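Local coordinates for transmembrane oligosaccharyl transferase (Archaeoglobus fulgidus, PDB 3WAJ), which is a membrane-embedded archaeal member of the STT3 family, in the GT-C clan, and binds a zinc ion, at residues L119-V124 / I139-I144. Sequence-based numbering, arbitrary orientation.
Sequences LAILPV and IAAFLI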
loop_
_atom_site.group_PDB
_atom_site.type_symbol
_atom_site.label_atom_id
_atom_site.label_comp_id
_atom_site.label_asym_id
_atom_site.label_seq_id
_atom_site.Cartn_x
_atom_site.Cartn_y
_atom_site.Cartn_z
ATOM N N LEU A 119 -16.653 9.373 13.718
ATOM C CA LEU A 119 -16.277 10.089 14.932
ATOM C C LEU A 119 -15.453 11.347 14.647
ATOM O O LEU A 119 -15.243 12.156 15.548
ATOM C CB LEU A 119 -15.495 9.177 15.894
ATOM C CG LEU A 119 -16.158 8.001 16.620
ATOM C CD1 LEU A 119 -15.180 7.367 17.608
ATOM C CD2 LEU A 119 -17.416 8.428 17.343
ATOM N N ALA A 120 -14.986 11.515 13.407
ATOM C CA ALA A 120 -14.154 12.675 13.046
ATOM C C ALA A 120 -14.934 13.976 13.184
ATOM O O ALA A 120 -14.347 15.066 13.196
ATOM C CB ALA A 120 -13.589 12.534 11.640
ATOM N N ILE A 121 -16.259 13.846 13.268
ATOM C CA ILE A 121 -17.140 14.968 13.575
ATOM C C ILE A 121 -16.648 15.696 14.834
ATOM O O ILE A 121 -16.473 16.918 14.822
ATOM C CB ILE A 121 -18.606 14.493 13.745
ATOM C CG1 ILE A 121 -19.383 14.651 12.434
ATOM C CG2 ILE A 121 -19.326 15.271 14.834
ATOM C CD1 ILE A 121 -18.722 14.024 11.241
ATOM N N LEU A 122 -16.389 14.938 15.900
ATOM C CA LEU A 122 -15.994 15.523 17.187
ATOM C C LEU A 122 -14.742 16.446 17.141
ATOM O O LEU A 122 -14.839 17.627 17.493
ATOM C CB LEU A 122 -15.902 14.449 18.287
ATOM C CG LEU A 122 -17.072 13.461 18.337
ATOM C CD1 LEU A 122 -16.986 12.539 19.556
ATOM C CD2 LEU A 122 -18.404 14.193 18.312
ATOM N N PRO A 123 -13.583 15.931 16.680
ATOM C CA PRO A 123 -12.413 16.824 16.657
ATOM C C PRO A 123 -12.588 18.007 15.708
ATOM O O PRO A 123 -12.044 19.077 15.996
ATOM C CB PRO A 123 -11.279 15.930 16.137
ATOM C CG PRO A 123 -11.802 14.538 16.189
ATOM C CD PRO A 123 -13.281 14.616 16.088
ATOM N N VAL A 124 -13.303 17.820 14.594
ATOM C CA VAL A 124 -13.483 18.917 13.644
ATOM C C VAL A 124 -14.352 20.014 14.250
ATOM O O VAL A 124 -13.904 21.155 14.362
ATOM C CB VAL A 124 -14.046 18.462 12.293
ATOM C CG1 VAL A 124 -14.373 19.674 11.434
ATOM C CG2 VAL A 124 -13.039 17.582 11.579
ATOM N N ILE A 139 -21.518 23.384 10.293
ATOM C CA ILE A 139 -21.295 23.215 8.866
ATOM C C ILE A 139 -20.024 22.386 8.672
ATOM O O ILE A 139 -19.911 21.593 7.734
ATOM C CB ILE A 139 -21.127 24.572 8.177
ATOM C CG1 ILE A 139 -22.140 25.573 8.731
ATOM C CG2 ILE A 139 -21.271 24.422 6.677
ATOM C CD1 ILE A 139 -21.937 26.996 8.251
ATOM N N ALA A 140 -19.083 22.578 9.593
ATOM C CA ALA A 140 -17.809 21.874 9.590
ATOM C C ALA A 140 -17.996 20.374 9.720
ATOM O O ALA A 140 -17.528 19.605 8.877
ATOM C CB ALA A 140 -16.946 22.383 10.714
ATOM N N ALA A 141 -18.671 19.969 10.790
ATOM C CA ALA A 141 -18.895 18.559 11.062
ATOM C C ALA A 141 -19.674 17.896 9.932
ATOM O O ALA A 141 -19.554 16.691 9.714
ATOM C CB ALA A 141 -19.617 18.389 12.375
ATOM N N PHE A 142 -20.469 18.687 9.217
ATOM C CA PHE A 142 -21.245 18.169 8.093
ATOM C C PHE A 142 -20.363 17.973 6.864
ATOM O O PHE A 142 -20.544 17.027 6.102
ATOM C CB PHE A 142 -22.422 19.099 7.766
ATOM C CG PHE A 142 -23.259 18.640 6.596
ATOM C CD1 PHE A 142 -24.425 17.918 6.800
ATOM C CD2 PHE A 142 -22.884 18.943 5.293
ATOM C CE1 PHE A 142 -25.195 17.494 5.724
ATOM C CE2 PHE A 142 -23.638 18.517 4.222
ATOM C CZ PHE A 142 -24.800 17.796 4.435
ATOM N N LEU A 143 -19.420 18.882 6.665
ATOM C CA LEU A 143 -18.557 18.832 5.492
ATOM C C LEU A 143 -17.541 17.698 5.552
ATOM O O LEU A 143 -17.258 17.058 4.536
ATOM C CB LEU A 143 -17.864 20.178 5.278
ATOM C CG LEU A 143 -18.809 21.276 4.791
ATOM C CD1 LEU A 143 -18.045 22.551 4.536
ATOM C CD2 LEU A 143 -19.522 20.818 3.529
ATOM N N ILE A 144 -17.002 17.436 6.740
ATOM C CA ILE A 144 -16.026 16.357 6.896
ATOM C C ILE A 144 -16.719 15.005 6.746
ATOM O O ILE A 144 -16.102 14.020 6.340
ATOM C CB ILE A 144 -15.264 16.452 8.249
ATOM C CG1 ILE A 144 -13.979 15.606 8.221
ATOM C CG2 ILE A 144 -16.173 16.098 9.434
ATOM C CD1 ILE A 144 -12.943 16.083 7.207
#
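Ile121 and Ala141 bring the two backbones to within 4.7 Å, CA to CA, where helices 121-131 and 134-144 pass in broadly opposite directions. The short side chain of Ala141 is consistent with this closeness: its CB rests 3.7 Å from CG1 of Ile121, with CG2 of the isoleucine slightly farther off. A chi1 of -95°, displaced from a staggered value, lays the CG1 branch of Ile121 against the Ala141 carbonyl, and CD1 of Ile121 ends 3.2 Å from Ala141 O, a tight apolar-to-carbonyl contact. CD1 of Ile121 also meets CG2 of Ile144 at 3.8 Å, the two isoleucines lying alongside each other with their ends running opposite ways. About one turn after Ile121, Val124 divides its methyls between two partners. CG1, anti to the backbone N (chi1 173°), reaches CB of Ala140 at 3.8 Å, while CG2 lies 4.0 Å from Ile144 CG1. No hydrogen bond crosses this buried, apolar interface. Pro123 packs on helix 163-181, while Ala140, besides meeting Val124, touches Ala440 of helix 429-446. Two consecutive helices, roughly opposed and inclined to each other, thus form a helical hairpin within the STT3 N-terminal region, characteristic of polytopic membrane proteins.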